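Local coordinates for protein glutamine synthetase (Streptomyces coelicolor, PDB 4BAX) that belongs to the glutamine synthetase family and joins a beta-grasp domain to a larger catalytic domain in an assembly of ten protein chains, at residues A98-R103 against L329-C334; A105-V110 against T336-A341; Y117-G122 against D153-H158; L126-G131 against E175-Q180. All blocks are in the same frame, centred on the assembly; numbering follows the deposited sequence.

Contact 1 of 4, residues A98-R103 against L329-C334; sequences AELSER and LLVDTC
Leu100 meets Val331 and Asp332 between two helices, its side chain leaving the backbone toward the partner helix. The contact has two halves. At the tip of Leu100, the methyl CD2 reaches the base of Asp332, 3.3 Å from CB. Closer to the backbone, Leu100 CB comes within 4.3 Å of Val331 CG1, and the same valine methyl sits 4.0 Å from Leu100 O.

Leu100 is modelled with chi1 -92° and chi2 95°, both off the staggered positions, and these torsions carry CD2 to Asp332. In Asp332, CG stands anti to the backbone N (chi1 -163°), which swings the carboxylate across the leucine end at a slant, with OD2 3.5 Å from Leu100 CD2; an apolar methyl thus shares its neighbourhood with an acidic group. Val331 turns CG1 to Leu100, while CG2, on its other branch, packs against Pro109. Phe104 also touches Val331, and this valine is buried, whereas Leu100 and Asp332 remain partly exposed. No hydrogen bond joins the two segments.

The arrangement is helix-on-helix packing through a few side chains: helix 94-103, in the catalytic domain, rests on the C-terminal helix 323-341 in a partly buried contact.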
loop_
_atom_site.group_PDB
_atom_site.type_symbol
_atom_site.label_atom_id
_atom_site.label_comp_id
_atom_site.label_asym_id
_atom_site.label_seq_id
_atom_site.Cartn_x
_atom_site.Cartn_y
_atom_site.Cartn_z
ATOM N N ALA A 98 -7.292 -32.265 -44.756
ATOM C CA ALA A 98 -7.483 -33.713 -44.874
ATOM C C ALA A 98 -7.565 -34.137 -46.351
ATOM O O ALA A 98 -7.021 -35.175 -46.716
ATOM C CB ALA A 98 -8.736 -34.156 -44.112
ATOM N N GLU A 99 -8.216 -33.333 -47.194
ATOM C CA GLU A 99 -8.285 -33.626 -48.636
ATOM C C GLU A 99 -6.918 -33.560 -49.295
ATOM O O GLU A 99 -6.551 -34.471 -50.040
ATOM C CB GLU A 99 -9.256 -32.646 -49.348
ATOM C CG GLU A 99 -10.801 -32.786 -49.118
ATOM C CD GLU A 99 -11.265 -33.872 -48.132
ATOM O OE1 GLU A 99 -10.678 -34.971 -48.067
ATOM O OE2 GLU A 99 -12.261 -33.635 -47.412
ATOM N N LEU A 100 -6.164 -32.506 -49.027
ATOM C CA LEU A 100 -4.844 -32.374 -49.625
ATOM C C LEU A 100 -3.823 -33.383 -49.096
ATOM O O LEU A 100 -2.948 -33.852 -49.834
ATOM C CB LEU A 100 -4.343 -30.954 -49.427
ATOM C CG LEU A 100 -4.778 -30.179 -50.672
ATOM C CD1 LEU A 100 -6.111 -29.453 -50.427
ATOM C CD2 LEU A 100 -3.687 -29.257 -51.085
ATOM N N SER A 101 -3.983 -33.742 -47.829
ATOM C CA SER A 101 -3.124 -34.705 -47.178
ATOM C C SER A 101 -3.262 -36.063 -47.866
ATOM O O SER A 101 -2.264 -36.706 -48.198
ATOM C CB SER A 101 -3.519 -34.814 -45.704
ATOM O OG SER A 101 -2.617 -35.590 -44.952
ATOM N N GLU A 102 -4.502 -36.470 -48.120
ATOM C CA GLU A 102 -4.782 -37.737 -48.798
ATOM C C GLU A 102 -4.332 -37.724 -50.252
ATOM O O GLU A 102 -3.851 -38.725 -50.790
ATOM C CB GLU A 102 -6.275 -38.058 -48.714
ATOM C CG GLU A 102 -6.666 -39.420 -49.274
ATOM C CD GLU A 102 -8.164 -39.670 -49.168
ATOM O OE1 GLU A 102 -8.746 -39.369 -48.097
ATOM O OE2 GLU A 102 -8.765 -40.142 -50.164
ATOM N N ARG A 103 -4.549 -36.581 -50.889
ATOM C CA ARG A 103 -4.220 -36.407 -52.283
ATOM C C ARG A 103 -2.722 -36.556 -52.526
ATOM O O ARG A 103 -2.296 -37.039 -53.586
ATOM C CB ARG A 103 -4.720 -35.049 -52.767
ATOM C CG ARG A 103 -3.999 -34.563 -53.994
ATOM C CD ARG A 103 -4.692 -35.088 -55.236
ATOM N NE ARG A 103 -4.053 -34.613 -56.461
ATOM C CZ ARG A 103 -2.896 -35.072 -56.929
ATOM N NH1 ARG A 103 -2.217 -36.010 -56.274
ATOM N NH2 ARG A 103 -2.405 -34.575 -58.054
ATOM N N LEU A 329 -1.483 -25.160 -47.380
ATOM C CA LEU A 329 -0.947 -24.290 -48.411
ATOM C C LEU A 329 0.418 -24.756 -48.914
ATOM O O LEU A 329 0.689 -24.741 -50.125
ATOM C CB LEU A 329 -0.843 -22.862 -47.876
ATOM C CG LEU A 329 -2.150 -22.102 -47.677
ATOM C CD1 LEU A 329 -1.886 -20.727 -47.088
ATOM C CD2 LEU A 329 -2.871 -21.995 -49.010
ATOM N N LEU A 330 1.281 -25.146 -47.978
ATOM C CA LEU A 330 2.610 -25.625 -48.337
ATOM C C LEU A 330 2.515 -26.925 -49.129
ATOM O O LEU A 330 3.229 -27.103 -50.112
ATOM C CB LEU A 330 3.474 -25.810 -47.095
ATOM C CG LEU A 330 4.050 -24.479 -46.617
ATOM C CD1 LEU A 330 4.683 -24.607 -45.224
ATOM C CD2 LEU A 330 5.053 -23.946 -47.658
ATOM N N VAL A 331 1.636 -27.826 -48.705
ATOM C CA VAL A 331 1.433 -29.069 -49.440
ATOM C C VAL A 331 0.857 -28.800 -50.829
ATOM O O VAL A 331 1.342 -29.344 -51.821
ATOM C CB VAL A 331 0.504 -30.011 -48.686
ATOM C CG1 VAL A 331 -0.037 -31.081 -49.600
ATOM C CG2 VAL A 331 1.242 -30.620 -47.501
ATOM N N ASP A 332 -0.137 -27.925 -50.916
ATOM C CA ASP A 332 -0.756 -27.670 -52.207
ATOM C C ASP A 332 0.296 -27.114 -53.147
ATOM O O ASP A 332 0.526 -27.653 -54.225
ATOM C CB ASP A 332 -1.909 -26.667 -52.086
ATOM C CG ASP A 332 -2.838 -26.694 -53.304
ATOM O OD1 ASP A 332 -2.359 -26.951 -54.422
ATOM O OD2 ASP A 332 -4.058 -26.491 -53.142
ATOM N N THR A 333 0.972 -26.066 -52.711
ATOM C CA THR A 333 1.912 -25.415 -53.596
ATOM C C THR A 333 3.118 -26.283 -53.943
ATOM O O THR A 333 3.348 -26.602 -55.113
ATOM C CB THR A 333 2.361 -24.049 -53.002
ATOM O OG1 THR A 333 1.230 -23.170 -52.876
ATOM C CG2 THR A 333 3.467 -23.400 -53.844
ATOM N N CYS A 334 3.825 -26.752 -52.925
ATOM C CA CYS A 334 5.071 -27.473 -53.145
ATOM C C CYS A 334 4.904 -28.853 -53.783
ATOM O O CYS A 334 5.556 -29.156 -54.790
ATOM C CB CYS A 334 5.856 -27.588 -51.833
ATOM S SG CYS A 334 6.298 -26.007 -51.087
#

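Contact 2 of 4, residues A105-V110 against T336-A341; sequences AAQEPV and TALEKA
Leu338 and Glu339, consecutive residues of the C-terminal helix 323-341, receive the side chain of Gln107 from the loop that links helix 94-103 to strand 110-121. This is loop-to-helix packing in the catalytic domain, made almost entirely by one glutamine.

Leu338 comes first along the helix and points toward the loop. Its CB lies 3.4 Å from Gln107 OE1 and its methyl CD1 3.6 Å from the same oxygen, so the amide oxygen rests against hydrocarbon. The buried Leu338 also touches Ala246 and Thr249 of helix 244-253 and Met240 of helix 238-242. Glu339, one residue on, is more exposed and crosses the glutamine at about a right angle. Its CG stands anti to the backbone N (chi1 -158°), and the extended chain carries the carboxylate to a salt bridge with Arg103; the carboxylate and the glutamine amide are turned 43° apart.

Gln107 itself is extended beyond CG, which takes its amide across to the helix although the nearest CA atoms, those of Gln107 and Glu339, are 8.6 Å apart. Its backbone is tied by a hydrogen bond to Lys238. At the far end NE2 lies 4.2 Å from Glu339 CB and is hydrogen-bonded to the backbone oxygen of Cys335.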
loop_
_atom_site.group_PDB
_atom_site.type_symbol
_atom_site.label_atom_id
_atom_site.label_comp_id
_atom_site.label_asym_id
_atom_site.label_seq_id
_atom_site.Cartn_x
_atom_site.Cartn_y
_atom_site.Cartn_z
ATOM N N ALA A 105 -0.425 -38.093 -50.239
ATOM C CA ALA A 105 0.161 -38.963 -49.228
ATOM C C ALA A 105 1.416 -39.664 -49.733
ATOM O O ALA A 105 2.318 -39.948 -48.946
ATOM C CB ALA A 105 -0.860 -39.975 -48.732
ATOM N N ALA A 106 1.494 -39.866 -51.050
ATOM C CA ALA A 106 2.635 -40.527 -51.687
ATOM C C ALA A 106 3.970 -39.768 -51.536
ATOM O O ALA A 106 5.028 -40.406 -51.428
ATOM C CB ALA A 106 2.332 -40.773 -53.173
ATOM N N GLN A 107 3.923 -38.427 -51.520
ATOM C CA GLN A 107 5.128 -37.603 -51.333
ATOM C C GLN A 107 5.604 -37.596 -49.881
ATOM O O GLN A 107 6.739 -37.201 -49.576
ATOM C CB GLN A 107 4.928 -36.191 -51.869
ATOM C CG GLN A 107 4.630 -36.161 -53.351
ATOM C CD GLN A 107 4.672 -34.765 -53.939
ATOM O OE1 GLN A 107 5.654 -34.032 -53.787
ATOM N NE2 GLN A 107 3.605 -34.398 -54.642
ATOM N N GLU A 108 4.715 -38.041 -48.999
ATOM C CA GLU A 108 4.989 -38.152 -47.568
ATOM C C GLU A 108 5.474 -36.835 -46.933
ATOM O O GLU A 108 6.555 -36.777 -46.332
ATOM C CB GLU A 108 5.978 -39.283 -47.302
ATOM C CG GLU A 108 5.519 -40.580 -47.965
ATOM C CD GLU A 108 6.321 -41.789 -47.537
ATOM O OE1 GLU A 108 7.356 -41.607 -46.850
ATOM O OE2 GLU A 108 5.926 -42.914 -47.919
ATOM N N PRO A 109 4.649 -35.785 -47.023
ATOM C CA PRO A 109 5.066 -34.508 -46.440
ATOM C C PRO A 109 5.163 -34.597 -44.917
ATOM O O PRO A 109 4.335 -35.251 -44.280
ATOM C CB PRO A 109 3.948 -33.557 -46.870
ATOM C CG PRO A 109 2.748 -34.443 -47.049
ATOM C CD PRO A 109 3.290 -35.725 -47.593
ATOM N N VAL A 110 6.170 -33.932 -44.353
ATOM C CA VAL A 110 6.405 -33.916 -42.916
ATOM C C VAL A 110 6.667 -32.467 -42.486
ATOM O O VAL A 110 7.252 -31.675 -43.235
ATOM C CB VAL A 110 7.603 -34.813 -42.560
ATOM C CG1 VAL A 110 7.975 -34.685 -41.101
ATOM C CG2 VAL A 110 7.293 -36.265 -42.908
ATOM N N THR A 336 2.455 -30.095 -55.449
ATOM C CA THR A 336 1.934 -29.984 -56.799
ATOM C C THR A 336 3.071 -29.683 -57.764
ATOM O O THR A 336 3.202 -30.328 -58.804
ATOM C CB THR A 336 0.876 -28.874 -56.900
ATOM O OG1 THR A 336 -0.330 -29.313 -56.260
ATOM C CG2 THR A 336 0.585 -28.528 -58.340
ATOM N N ALA A 337 3.923 -28.736 -57.388
ATOM C CA ALA A 337 5.041 -28.390 -58.237
ATOM C C ALA A 337 6.004 -29.562 -58.368
ATOM O O ALA A 337 6.522 -29.795 -59.459
ATOM C CB ALA A 337 5.750 -27.167 -57.707
ATOM N N LEU A 338 6.193 -30.328 -57.294
ATOM C CA LEU A 338 7.080 -31.510 -57.323
ATOM C C LEU A 338 6.517 -32.638 -58.190
ATOM O O LEU A 338 7.255 -33.383 -58.845
ATOM C CB LEU A 338 7.394 -32.006 -55.902
ATOM C CG LEU A 338 8.246 -31.067 -55.038
ATOM C CD1 LEU A 338 8.110 -31.376 -53.544
ATOM C CD2 LEU A 338 9.706 -31.151 -55.487
ATOM N N GLU A 339 5.197 -32.740 -58.191
ATOM C CA GLU A 339 4.522 -33.712 -59.017
ATOM C C GLU A 339 4.782 -33.384 -60.489
ATOM O O GLU A 339 5.190 -34.263 -61.264
ATOM C CB GLU A 339 3.017 -33.726 -58.722
ATOM C CG GLU A 339 2.288 -35.003 -59.115
ATOM C CD GLU A 339 0.872 -35.081 -58.547
ATOM O OE1 GLU A 339 0.012 -34.319 -59.039
ATOM O OE2 GLU A 339 0.605 -35.909 -57.644
ATOM N N LYS A 340 4.648 -32.112 -60.846
ATOM C CA LYS A 340 4.886 -31.671 -62.205
ATOM C C LYS A 340 6.327 -31.927 -62.611
ATOM O O LYS A 340 6.588 -32.395 -63.718
ATOM C CB LYS A 340 4.564 -30.189 -62.351
ATOM C CG LYS A 340 3.083 -29.909 -62.177
ATOM C CD LYS A 340 2.776 -28.422 -62.313
ATOM C CE LYS A 340 1.276 -28.156 -62.163
ATOM N NZ LYS A 340 0.499 -28.701 -63.321
ATOM N N ALA A 341 7.248 -31.683 -61.689
ATOM C CA ALA A 341 8.678 -31.866 -61.958
ATOM C C ALA A 341 9.093 -33.346 -61.968
ATOM O O ALA A 341 10.201 -33.681 -62.392
ATOM C CB ALA A 341 9.507 -31.089 -60.935
#

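Contact 3 of 4, residues Y117-G122 against D153-H158; sequences YTFFKG and DVVEAH
The ring of Phe119 takes the methyl CG2 of Val155 at its edge, close to the ring plane and 3.6 Å from CE2. Over one face of the same ring lies Tyr117 CD2, 4.2 Å above the plane and displaced toward the rim, while Phe119 CZ in turn sits at the edge of the tyrosine ring, in its plane. Val154 comes from the opposite direction, its CG1 obliquely placed 3.6 Å from Phe119 CZ. The hydroxyl end of Tyr117 arrives beside Val155, with OH 3.5 Å from CG2, so this one methyl is wedged against both aromatic residues.

The motif is a helix laid on a face of a beta-sheet: the axes of segments 117-121 and 153-158 approach to 11.4 Å, their directions 127° apart. Tyr117 and Phe119, two residues apart on the strand, both point toward the helix. With CG anti to its carbonyl carbon (chi1 -74°), Phe119 directs CZ and CE2 at Val154 and Val155. Its ring also meets that of Trp181.

Helix 190-210 borders the layer, Leu204 touching Tyr117 and Ala208 touching Val154. A sodium ion lies about 5 Å from the side chain of Val154. Farther along helix 152-164, Glu156 forms a salt bridge with Arg70 of a neighbouring subunit.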
loop_
_atom_site.group_PDB
_atom_site.type_symbol
_atom_site.label_atom_id
_atom_site.label_comp_id
_atom_site.label_asym_id
_atom_site.label_seq_id
_atom_site.Cartn_x
_atom_site.Cartn_y
_atom_site.Cartn_z
ATOM N N TYR A 117 5.702 -17.418 -28.644
ATOM C CA TYR A 117 4.668 -16.742 -27.887
ATOM C C TYR A 117 5.308 -15.793 -26.903
ATOM O O TYR A 117 6.469 -15.984 -26.528
ATOM C CB TYR A 117 3.779 -17.746 -27.160
ATOM C CG TYR A 117 4.549 -18.660 -26.215
ATOM C CD1 TYR A 117 5.233 -19.776 -26.688
ATOM C CD2 TYR A 117 4.600 -18.404 -24.856
ATOM C CE1 TYR A 117 5.933 -20.604 -25.836
ATOM C CE2 TYR A 117 5.304 -19.239 -23.998
ATOM C CZ TYR A 117 5.961 -20.333 -24.493
ATOM O OH TYR A 117 6.651 -21.149 -23.624
ATOM N N THR A 118 4.529 -14.828 -26.426
ATOM C CA THR A 118 5.014 -13.835 -25.468
ATOM C C THR A 118 4.116 -13.803 -24.236
ATOM O O THR A 118 2.885 -13.767 -24.368
ATOM C CB THR A 118 5.093 -12.424 -26.122
ATOM O OG1 THR A 118 5.684 -12.531 -27.434
ATOM C CG2 THR A 118 5.921 -11.464 -25.264
ATOM N N PHE A 119 4.727 -13.821 -23.050
ATOM C CA PHE A 119 3.973 -13.690 -21.794
ATOM C C PHE A 119 3.540 -12.262 -21.475
ATOM O O PHE A 119 4.315 -11.306 -21.636
ATOM C CB PHE A 119 4.754 -14.252 -20.602
ATOM C CG PHE A 119 4.801 -15.742 -20.562
ATOM C CD1 PHE A 119 3.654 -16.481 -20.725
ATOM C CD2 PHE A 119 6.022 -16.416 -20.404
ATOM C CE1 PHE A 119 3.710 -17.878 -20.709
ATOM C CE2 PHE A 119 6.083 -17.804 -20.396
ATOM C CZ PHE A 119 4.923 -18.535 -20.547
ATOM N N PHE A 120 2.331 -12.132 -20.935
ATOM C CA PHE A 120 1.828 -10.831 -20.523
ATOM C C PHE A 120 1.233 -10.947 -19.131
ATOM O O PHE A 120 0.681 -11.987 -18.764
ATOM C CB PHE A 120 0.758 -10.323 -21.497
ATOM C CG PHE A 120 1.292 -9.459 -22.603
ATOM C CD1 PHE A 120 2.073 -10.006 -23.621
ATOM C CD2 PHE A 120 1.041 -8.085 -22.617
ATOM C CE1 PHE A 120 2.586 -9.198 -24.642
ATOM C CE2 PHE A 120 1.544 -7.267 -23.647
ATOM C CZ PHE A 120 2.320 -7.835 -24.659
ATOM N N LYS A 121 1.360 -9.881 -18.354
ATOM C CA LYS A 121 0.622 -9.764 -17.112
ATOM C C LYS A 121 -0.289 -8.534 -17.248
ATOM O O LYS A 121 0.153 -7.376 -17.110
ATOM C CB LYS A 121 1.576 -9.615 -15.930
ATOM C CG LYS A 121 0.803 -9.378 -14.648
ATOM C CD LYS A 121 0.594 -10.651 -13.846
ATOM C CE LYS A 121 -0.650 -10.516 -12.943
ATOM N NZ LYS A 121 -0.710 -11.478 -11.798
ATOM N N GLY A 122 -1.564 -8.809 -17.509
ATOM C CA GLY A 122 -2.507 -7.787 -17.935
ATOM C C GLY A 122 -2.126 -7.215 -19.289
ATOM O O GLY A 122 -1.818 -7.980 -20.216
ATOM N N ASP A 153 8.983 -20.779 -14.928
ATOM C CA ASP A 153 8.145 -21.721 -14.200
ATOM C C ASP A 153 6.928 -22.139 -15.067
ATOM O O ASP A 153 6.586 -23.325 -15.115
ATOM C CB ASP A 153 7.719 -21.147 -12.843
ATOM C CG ASP A 153 7.171 -19.728 -12.951
ATOM O OD1 ASP A 153 7.382 -19.069 -14.001
ATOM O OD2 ASP A 153 6.543 -19.264 -11.972
ATOM N N VAL A 154 6.319 -21.185 -15.784
ATOM C CA VAL A 154 5.206 -21.489 -16.691
ATOM C C VAL A 154 5.676 -22.377 -17.843
ATOM O O VAL A 154 5.035 -23.373 -18.189
ATOM C CB VAL A 154 4.573 -20.198 -17.308
ATOM C CG1 VAL A 154 3.275 -20.568 -18.054
ATOM C CG2 VAL A 154 4.245 -19.136 -16.262
ATOM N N VAL A 155 6.816 -22.014 -18.416
ATOM C CA VAL A 155 7.350 -22.719 -19.562
ATOM C C VAL A 155 7.650 -24.181 -19.226
ATOM O O VAL A 155 7.330 -25.096 -20.006
ATOM C CB VAL A 155 8.604 -22.038 -20.053
ATOM C CG1 VAL A 155 9.265 -22.882 -21.138
ATOM C CG2 VAL A 155 8.264 -20.624 -20.541
ATOM N N GLU A 156 8.233 -24.407 -18.053
ATOM C CA GLU A 156 8.535 -25.752 -17.618
ATOM C C GLU A 156 7.298 -26.571 -17.352
ATOM O O GLU A 156 7.248 -27.745 -17.745
ATOM C CB GLU A 156 9.430 -25.750 -16.388
ATOM C CG GLU A 156 10.822 -25.212 -16.640
ATOM C CD GLU A 156 11.775 -26.232 -17.306
ATOM O OE1 GLU A 156 11.549 -27.470 -17.226
ATOM O OE2 GLU A 156 12.780 -25.784 -17.893
ATOM N N ALA A 157 6.282 -25.958 -16.746
ATOM C CA ALA A 157 5.041 -26.682 -16.473
ATOM C C ALA A 157 4.367 -27.121 -17.780
ATOM O O ALA A 157 3.886 -28.265 -17.905
ATOM C CB ALA A 157 4.113 -25.827 -15.649
ATOM N N HIS A 158 4.383 -26.231 -18.763
ATOM C CA HIS A 158 3.819 -26.511 -20.070
ATOM C C HIS A 158 4.575 -27.610 -20.842
ATOM O O HIS A 158 3.956 -28.511 -21.442
ATOM C CB HIS A 158 3.765 -25.236 -20.873
ATOM C CG HIS A 158 3.404 -25.438 -22.308
ATOM N ND1 HIS A 158 4.321 -25.313 -23.330
ATOM C CD2 HIS A 158 2.225 -25.757 -22.889
ATOM C CE1 HIS A 158 3.718 -25.534 -24.481
ATOM N NE2 HIS A 158 2.446 -25.805 -24.243
#

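Contact 4 of 4, residues L126-G131 against E175-Q180; sequences LGFPEG and EVMPGQ
Gly127 packs directly on Pro178, with Gly127 CA 4.0 Å from Pro178 CB. With no side chain on the glycine, the two backbones approach closely, the CA atoms of Gly127 and Pro178 being 4.9 Å apart. A water molecule adds a polar link between the same residues: it donates a hydrogen bond to Pro178 O over 2.7 Å and accepts a weak one from Gly127 N.

Phe128 follows and supplies the apolar part. Its CE1 carries the contact, meeting Pro178 CG at 3.8 Å, where the proline carbon lies at the ring edge near the plane. The same ring atom, Phe128 CE1, is 3.9 Å from Met177 CE. Although the phenylalanine side chain does not set out toward the partner segment, chi1 (-87°) and chi2 (41°) together bring CE1 to Pro178 and Met177. Met177 behaves likewise: its chain is extended as far as SD and then bent at chi3 (147°), so that CE meets the ring atom CE1. Trp226 makes an edge-to-face contact with Phe128, and Pro129 packs on Gly131 of a neighbouring subunit.

The partner segment contains a type II beta turn, Met177 to Gln180, with Pro178 and positive-phi Gly179 in its middle positions and a Gln180 N to Met177 O bond closing it. The loop that contains this turn joins the antiparallel strands 169-174 and 180-188. Beside it, strand 110-121 pairs with both 124-125 and 180-188, and Phe119 probably bonds through its backbone to Leu126 and Gly179, which places the two loops next to one strand end.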
loop_
_atom_site.group_PDB
_atom_site.type_symbol
_atom_site.label_atom_id
_atom_site.label_comp_id
_atom_site.label_asym_id
_atom_site.label_seq_id
_atom_site.Cartn_x
_atom_site.Cartn_y
_atom_site.Cartn_z
ATOM N N LEU A 126 5.291 -9.414 -19.660
ATOM C CA LEU A 126 5.804 -9.941 -18.396
ATOM C C LEU A 126 7.251 -9.498 -18.122
ATOM O O LEU A 126 7.635 -9.330 -16.966
ATOM C CB LEU A 126 5.656 -11.471 -18.323
ATOM C CG LEU A 126 6.083 -12.083 -16.984
ATOM C CD1 LEU A 126 4.978 -11.895 -15.974
ATOM C CD2 LEU A 126 6.471 -13.551 -17.084
ATOM N N GLY A 127 8.035 -9.293 -19.181
ATOM C CA GLY A 127 9.421 -8.887 -19.030
ATOM C C GLY A 127 9.651 -7.382 -19.032
ATOM O O GLY A 127 10.798 -6.911 -19.020
ATOM N N PHE A 128 8.566 -6.615 -19.070
ATOM C CA PHE A 128 8.661 -5.163 -19.137
ATOM C C PHE A 128 8.319 -4.633 -17.763
ATOM O O PHE A 128 7.546 -5.275 -17.050
ATOM C CB PHE A 128 7.677 -4.600 -20.173
ATOM C CG PHE A 128 8.222 -4.538 -21.588
ATOM C CD1 PHE A 128 8.991 -5.581 -22.102
ATOM C CD2 PHE A 128 7.930 -3.461 -22.425
ATOM C CE1 PHE A 128 9.480 -5.532 -23.418
ATOM C CE2 PHE A 128 8.420 -3.412 -23.742
ATOM C CZ PHE A 128 9.191 -4.449 -24.234
ATOM N N PRO A 129 8.949 -3.514 -17.349
ATOM C CA PRO A 129 8.593 -2.810 -16.106
ATOM C C PRO A 129 7.323 -1.992 -16.358
ATOM O O PRO A 129 7.038 -1.631 -17.516
ATOM C CB PRO A 129 9.784 -1.874 -15.867
ATOM C CG PRO A 129 10.384 -1.671 -17.205
ATOM C CD PRO A 129 10.125 -2.917 -18.011
ATOM N N GLU A 130 6.574 -1.693 -15.302
ATOM C CA GLU A 130 5.357 -0.912 -15.460
ATOM C C GLU A 130 5.699 0.479 -15.952
ATOM O O GLU A 130 6.578 1.145 -15.402
ATOM C CB GLU A 130 4.583 -0.830 -14.135
ATOM C CG GLU A 130 4.106 -2.183 -13.595
ATOM C CD GLU A 130 2.599 -2.387 -13.748
ATOM O OE1 GLU A 130 1.883 -1.373 -13.931
ATOM O OE2 GLU A 130 2.137 -3.559 -13.711
ATOM N N GLY A 131 5.061 0.874 -17.050
ATOM C CA GLY A 131 5.211 2.217 -17.573
ATOM C C GLY A 131 6.469 2.491 -18.349
ATOM O O GLY A 131 6.741 3.652 -18.670
ATOM N N GLU A 175 13.320 -16.781 -26.130
ATOM C CA GLU A 175 13.538 -15.999 -27.351
ATOM C C GLU A 175 14.149 -14.613 -27.126
ATOM O O GLU A 175 14.477 -14.246 -26.000
ATOM C CB GLU A 175 12.265 -15.909 -28.189
ATOM C CG GLU A 175 12.147 -17.015 -29.246
ATOM C CD GLU A 175 13.260 -16.938 -30.310
ATOM O OE1 GLU A 175 13.597 -15.808 -30.742
ATOM O OE2 GLU A 175 13.759 -18.006 -30.752
ATOM N N VAL A 176 14.323 -13.873 -28.219
ATOM C CA VAL A 176 15.034 -12.595 -28.231
ATOM C C VAL A 176 14.376 -11.496 -27.373
ATOM O O VAL A 176 15.056 -10.753 -26.673
ATOM C CB VAL A 176 15.229 -12.088 -29.690
ATOM C CG1 VAL A 176 15.842 -10.666 -29.696
ATOM C CG2 VAL A 176 16.091 -13.067 -30.486
ATOM N N MET A 177 13.052 -11.405 -27.431
ATOM C CA MET A 177 12.299 -10.485 -26.590
ATOM C C MET A 177 12.094 -11.035 -25.176
ATOM O O MET A 177 11.872 -12.230 -24.984
ATOM C CB MET A 177 10.951 -10.183 -27.237
ATOM C CG MET A 177 10.243 -8.992 -26.602
ATOM S SD MET A 177 8.578 -8.754 -27.244
ATOM C CE MET A 177 7.731 -8.123 -25.816
ATOM N N PRO A 178 12.179 -10.157 -24.166
ATOM C CA PRO A 178 11.939 -10.628 -22.800
ATOM C C PRO A 178 10.535 -11.180 -22.593
ATOM O O PRO A 178 9.558 -10.523 -22.965
ATOM C CB PRO A 178 12.143 -9.357 -21.953
ATOM C CG PRO A 178 12.106 -8.221 -22.909
ATOM C CD PRO A 178 12.621 -8.752 -24.195
ATOM N N GLY A 179 10.449 -12.351 -21.966
ATOM C CA GLY A 179 9.187 -13.031 -21.776
ATOM C C GLY A 179 8.694 -13.707 -23.036
ATOM O O GLY A 179 7.547 -14.179 -23.065
ATOM N N GLN A 180 9.554 -13.773 -24.057
ATOM C CA GLN A 180 9.221 -14.453 -25.302
ATOM C C GLN A 180 9.903 -15.797 -25.335
ATOM O O GLN A 180 11.093 -15.923 -25.009
ATOM C CB GLN A 180 9.644 -13.613 -26.509
ATOM C CG GLN A 180 8.910 -13.927 -27.817
ATOM C CD GLN A 180 9.261 -12.956 -28.935
ATOM O OE1 GLN A 180 10.394 -12.928 -29.433
ATOM N NE2 GLN A 180 8.281 -12.150 -29.338
HETATM O O HOH W 1 6.943 -10.429 -22.120
#

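Contacts 1 and 2 share helix 323-341 and adjoin each other, their centres 9 Å apart, touching through apolar packing and one salt bridge. Contacts 3 and 4 are a second pair, 11 Å apart between centres, on the opposite side of the chain's centre and joined through strand 110-121. Contact 1 is only partly buried; the other three are buried, though contact 2 has an exposed glutamate at its margin. Chemistry follows place: an aliphatic side chain beside a carboxylate, an amide on a helix, aromatic rings against valines between sheet and helix, and a proline-glycine turn whose Pro178 O is linked by a water to Gly127 N of the facing loop.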